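Local coordinates for protein RNA-directed RNA polymerase (Infectious pancreatic necrosis virus, PDB 3ZED) that probably acts as an RNA-dependent RNA polymerase that copies the viral genome and is found both free and covalently attached to genomic RNA, at residues 148-151 against 152-156; 293-296 against 297-301. All coordinates share one frame; numbering follows the deposited sequence.

In the fold
Both contacts are local and lie in the part of the chain matched by the birnavirus palm-domain family, with centres 42 Å apart and nearest atoms about 25 Å apart, so they do not touch. Interaction 1 comes first along the chain and forms the last turns of helix 143-156, which runs into strand 157-160. Interaction 2 is the turn between helix 283-293 and strand 299-310. The two strands pair antiparallel in one mixed sheet, so the sheet connects them: Thr156 bonds through its backbone to Gln311, just past the far end of strand 299-310, whereas interaction 2 starts that strand, beside the loop predicted to bind GTP.

Interaction 1. Residues 148-151 against 152-156; sequences RQVR and EAIAT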
loop_
_atom_site.group_PDB
_atom_site.type_symbol
_atom_site.label_atom_id
_atom_site.label_comp_id
_atom_site.label_asym_id
_atom_site.label_seq_id
_atom_site.Cartn_x
_atom_site.Cartn_y
_atom_site.Cartn_z
ATOM N N ARG B 148 23.046 24.166 -4.039
ATOM C CA ARG B 148 21.965 24.799 -4.804
ATOM C C ARG B 148 20.672 23.981 -4.729
ATOM O O ARG B 148 19.598 24.548 -4.488
ATOM C CB ARG B 148 22.389 24.995 -6.261
ATOM C CG ARG B 148 23.307 26.185 -6.430
ATOM C CD ARG B 148 23.637 26.455 -7.881
ATOM N NE ARG B 148 24.990 26.984 -8.021
ATOM C CZ ARG B 148 26.009 26.307 -8.542
ATOM N NH1 ARG B 148 25.829 25.074 -9.009
ATOM N NH2 ARG B 148 27.214 26.863 -8.617
ATOM N N GLN B 149 20.796 22.643 -4.848
ATOM C CA GLN B 149 19.641 21.742 -4.810
ATOM C C GLN B 149 18.934 21.776 -3.460
ATOM O O GLN B 149 17.702 21.890 -3.434
ATOM C CB GLN B 149 20.048 20.326 -5.189
ATOM C CG GLN B 149 20.245 20.197 -6.695
ATOM C CD GLN B 149 20.859 18.885 -7.107
ATOM O OE1 GLN B 149 21.310 18.075 -6.279
ATOM N NE2 GLN B 149 20.929 18.671 -8.411
ATOM N N VAL B 150 19.703 21.728 -2.351
ATOM C CA VAL B 150 19.136 21.785 -1.005
ATOM C C VAL B 150 18.446 23.161 -0.785
ATOM O O VAL B 150 17.312 23.193 -0.302
ATOM C CB VAL B 150 20.179 21.488 0.091
ATOM C CG1 VAL B 150 19.590 21.722 1.485
ATOM C CG2 VAL B 150 20.688 20.056 -0.025
ATOM N N ARG B 151 19.108 24.265 -1.185
ATOM C CA ARG B 151 18.543 25.607 -1.036
ATOM C C ARG B 151 17.265 25.773 -1.861
ATOM O O ARG B 151 16.310 26.360 -1.358
ATOM C CB ARG B 151 19.549 26.700 -1.401
ATOM C CG ARG B 151 19.219 28.017 -0.714
ATOM C CD ARG B 151 20.270 29.073 -0.932
ATOM N NE ARG B 151 20.020 29.770 -2.189
ATOM C CZ ARG B 151 19.485 30.975 -2.288
ATOM N NH1 ARG B 151 19.176 31.663 -1.196
ATOM N NH2 ARG B 151 19.277 31.515 -3.476
ATOM N N GLU B 152 17.265 25.290 -3.130
ATOM C CA GLU B 152 16.103 25.333 -4.024
ATOM C C GLU B 152 14.943 24.483 -3.447
ATOM O O GLU B 152 13.804 24.927 -3.494
ATOM C CB GLU B 152 16.481 24.873 -5.448
ATOM C CG GLU B 152 15.318 24.759 -6.432
ATOM C CD GLU B 152 14.690 25.992 -7.075
ATOM O OE1 GLU B 152 14.898 27.121 -6.568
ATOM O OE2 GLU B 152 13.922 25.812 -8.050
ATOM N N ALA B 153 15.247 23.304 -2.849
ATOM C CA ALA B 153 14.211 22.462 -2.219
ATOM C C ALA B 153 13.572 23.196 -1.011
ATOM O O ALA B 153 12.354 23.204 -0.888
ATOM C CB ALA B 153 14.787 21.120 -1.787
ATOM N N ILE B 154 14.396 23.876 -0.176
ATOM C CA ILE B 154 13.911 24.648 0.971
ATOM C C ILE B 154 13.032 25.817 0.467
ATOM O O ILE B 154 11.979 26.084 1.056
ATOM C CB ILE B 154 15.104 25.141 1.854
ATOM C CG1 ILE B 154 15.758 23.952 2.624
ATOM C CG2 ILE B 154 14.660 26.262 2.820
ATOM C CD1 ILE B 154 17.087 24.226 3.277
ATOM N N ALA B 155 13.449 26.474 -0.641
ATOM C CA ALA B 155 12.741 27.610 -1.226
ATOM C C ALA B 155 11.457 27.240 -1.989
ATOM O O ALA B 155 10.565 28.074 -2.045
ATOM C CB ALA B 155 13.668 28.380 -2.157
ATOM N N THR B 156 11.345 26.020 -2.562
ATOM C CA THR B 156 10.188 25.670 -3.404
ATOM C C THR B 156 9.300 24.560 -2.856
ATOM O O THR B 156 8.164 24.430 -3.319
ATOM C CB THR B 156 10.655 25.295 -4.808
ATOM O OG1 THR B 156 11.489 24.139 -4.713
ATOM C CG2 THR B 156 11.386 26.451 -5.500
#
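Glu152 O receives two donors from Thr156, while the N-H of the same Glu152 reaches back one turn to Arg148 O at 2.8 Å. This is the C-terminal end of alpha-helix 143-156, and the i to i+4 pattern continues with Ala153, Ile154 and Ala155 N giving to the carbonyls of Gln149, Val150 and Arg151. Threonine suits the last position because its hydroxyl can return to the preceding turn: Thr156 OG1 lies 2.7 Å from Glu152 O, above the carbonyl plane, and the backbone Thr156 N binds the same oxygen at 2.8 Å.

The buried side of the helix is apolar. CG1 of Val150, anti to its backbone N (chi1 173°), meets CD1 of Ile154 at 4.0 Å, the two side chains crossing at a slant. The CG1 branch of Ile154 also folds back over the preceding turn and rests 3.4 Å from Val150 O. These branched residues fill the space toward Leu131 and Leu128 of helix 125-137. Ala153, whose CB is 3.4 Å from Gln149 O, is small enough for Ala588 of helix 580-588 to approach; Val150 and Gln149 meet Ile584 of that helix.

Arg151 runs out past Leu128 and Pro32, nearly extended through its first two torsions, and then bends at chi3 (85°), which brings NH1 to Leu30 O, with which it hydrogen-bonds. Arg151 NH2 and Glu152 OE1 are 6.9 Å apart, too far for a salt bridge, though the opposite charges may still attract weakly. Pro32 also packs beside Ile154. The single methyl of Ala155 leaves room for Pro32, and Ala155 CB lies 3.4 Å from Arg151 O.

Interaction 2. Residues 293-296 against 297-301; sequences DFWY and LSCGL
Leu297 meets two aromatic side chains with its forked end, one methyl to each: CD1 is 3.8 Å from Phe294 CD1 and CD2 3.9 Å from Tyr296 CE1. The contact is a 3-10 turn that leads from helix 283-293 into strand 299-310. CG of Leu297 stands anti to its carbonyl carbon (chi1 -68°), which brings the fork beside both rings, CD1 reaching Phe294 obliquely; a branched leucine can thus fill two places at once, and all three side chains point the same way. Phe270 packs edge-to-face with Phe294.

Behind this packing the turn is held by i to i+3 bonds. Leu297 N gives to Phe294 O at 2.9 Å. Trp295 O is gripped twice by Ser298: the backbone N comes from above the carbonyl plane, and OG lies within that plane at 2.8 Å. Serine is apt here, since its short hydroxyl gives Trp295 O a second donor. The Trp295 ring has Tyr296 CB over the centre of one face, and its NE1 bonds to Ala64 O.

The solvent side is the Asp293 end: Phe294, partly exposed, marks the boundary, and exposed Asp293 forms a salt bridge through OD2 with Lys289 NZ. Where the strand begins, Cys299 N reaches Tyr296 O at 3.3 Å, from well above the carbonyl plane; the buried Cys299 side chain meets the indole through CB, 4.0 Å from Trp295 CZ3.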
loop_
_atom_site.group_PDB
_atom_site.type_symbol
_atom_site.label_atom_id
_atom_site.label_comp_id
_atom_site.label_asym_id
_atom_site.label_seq_id
_atom_site.Cartn_x
_atom_site.Cartn_y
_atom_site.Cartn_z
ATOM N N ASP B 293 -27.714 -0.455 6.808
ATOM C CA ASP B 293 -27.585 -0.289 8.262
ATOM C C ASP B 293 -26.138 0.018 8.659
ATOM O O ASP B 293 -25.928 0.785 9.593
ATOM C CB ASP B 293 -28.090 -1.530 9.016
ATOM C CG ASP B 293 -29.608 -1.685 9.112
ATOM O OD1 ASP B 293 -30.335 -0.813 8.577
ATOM O OD2 ASP B 293 -30.063 -2.688 9.703
ATOM N N PHE B 294 -25.166 -0.568 7.940
ATOM C CA PHE B 294 -23.729 -0.403 8.148
ATOM C C PHE B 294 -23.084 0.431 7.009
ATOM O O PHE B 294 -21.903 0.235 6.720
ATOM C CB PHE B 294 -23.048 -1.778 8.244
ATOM C CG PHE B 294 -23.360 -2.560 9.494
ATOM C CD1 PHE B 294 -22.561 -2.438 10.628
ATOM C CD2 PHE B 294 -24.424 -3.453 9.528
ATOM C CE1 PHE B 294 -22.837 -3.188 11.787
ATOM C CE2 PHE B 294 -24.697 -4.199 10.679
ATOM C CZ PHE B 294 -23.900 -4.066 11.801
ATOM N N TRP B 295 -23.844 1.373 6.380
ATOM C CA TRP B 295 -23.382 2.220 5.264
ATOM C C TRP B 295 -22.014 2.859 5.564
ATOM O O TRP B 295 -21.184 2.970 4.663
ATOM C CB TRP B 295 -24.416 3.329 4.923
ATOM C CG TRP B 295 -24.540 4.410 5.972
ATOM C CD1 TRP B 295 -25.428 4.446 7.010
ATOM C CD2 TRP B 295 -23.700 5.572 6.123
ATOM N NE1 TRP B 295 -25.203 5.564 7.790
ATOM C CE2 TRP B 295 -24.117 6.245 7.295
ATOM C CE3 TRP B 295 -22.609 6.094 5.394
ATOM C CZ2 TRP B 295 -23.511 7.433 7.733
ATOM C CZ3 TRP B 295 -21.994 7.247 5.849
ATOM C CH2 TRP B 295 -22.466 7.924 6.986
ATOM N N TYR B 296 -21.795 3.288 6.838
ATOM C CA TYR B 296 -20.618 4.012 7.304
ATOM C C TYR B 296 -19.345 3.175 7.213
ATOM O O TYR B 296 -18.249 3.740 7.208
ATOM C CB TYR B 296 -20.845 4.560 8.721
ATOM C CG TYR B 296 -21.306 3.531 9.728
ATOM C CD1 TYR B 296 -20.388 2.782 10.458
ATOM C CD2 TYR B 296 -22.659 3.330 9.975
ATOM C CE1 TYR B 296 -20.806 1.820 11.369
ATOM C CE2 TYR B 296 -23.091 2.384 10.897
ATOM C CZ TYR B 296 -22.162 1.635 11.602
ATOM O OH TYR B 296 -22.578 0.706 12.526
ATOM N N LEU B 297 -19.485 1.841 7.075
ATOM C CA LEU B 297 -18.349 0.942 6.899
ATOM C C LEU B 297 -17.767 1.060 5.479
ATOM O O LEU B 297 -16.709 0.488 5.206
ATOM C CB LEU B 297 -18.734 -0.514 7.215
ATOM C CG LEU B 297 -19.059 -0.868 8.679
ATOM C CD1 LEU B 297 -19.193 -2.366 8.849
ATOM C CD2 LEU B 297 -18.004 -0.341 9.648
ATOM N N SER B 298 -18.425 1.839 4.596
ATOM C CA SER B 298 -17.949 2.075 3.229
ATOM C C SER B 298 -17.537 3.542 3.000
ATOM O O SER B 298 -17.326 3.937 1.852
ATOM C CB SER B 298 -19.025 1.692 2.222
ATOM O OG SER B 298 -20.031 2.694 2.171
ATOM N N CYS B 299 -17.461 4.347 4.078
ATOM C CA CYS B 299 -17.152 5.769 3.986
ATOM C C CYS B 299 -15.857 6.067 4.719
ATOM O O CYS B 299 -15.773 5.891 5.936
ATOM C CB CYS B 299 -18.315 6.604 4.520
ATOM S SG CYS B 299 -18.182 8.386 4.189
ATOM N N GLY B 300 -14.837 6.459 3.959
ATOM C CA GLY B 300 -13.520 6.746 4.512
ATOM C C GLY B 300 -13.329 8.197 4.886
ATOM O O GLY B 300 -13.830 9.087 4.194
ATOM N N LEU B 301 -12.615 8.459 5.988
ATOM C CA LEU B 301 -12.279 9.836 6.371
ATOM C C LEU B 301 -11.241 10.354 5.375
ATOM O O LEU B 301 -10.256 9.654 5.127
ATOM C CB LEU B 301 -11.728 9.929 7.812
ATOM C CG LEU B 301 -12.603 9.425 8.953
ATOM C CD1 LEU B 301 -11.878 9.603 10.280
ATOM C CD2 LEU B 301 -13.978 10.120 8.970
#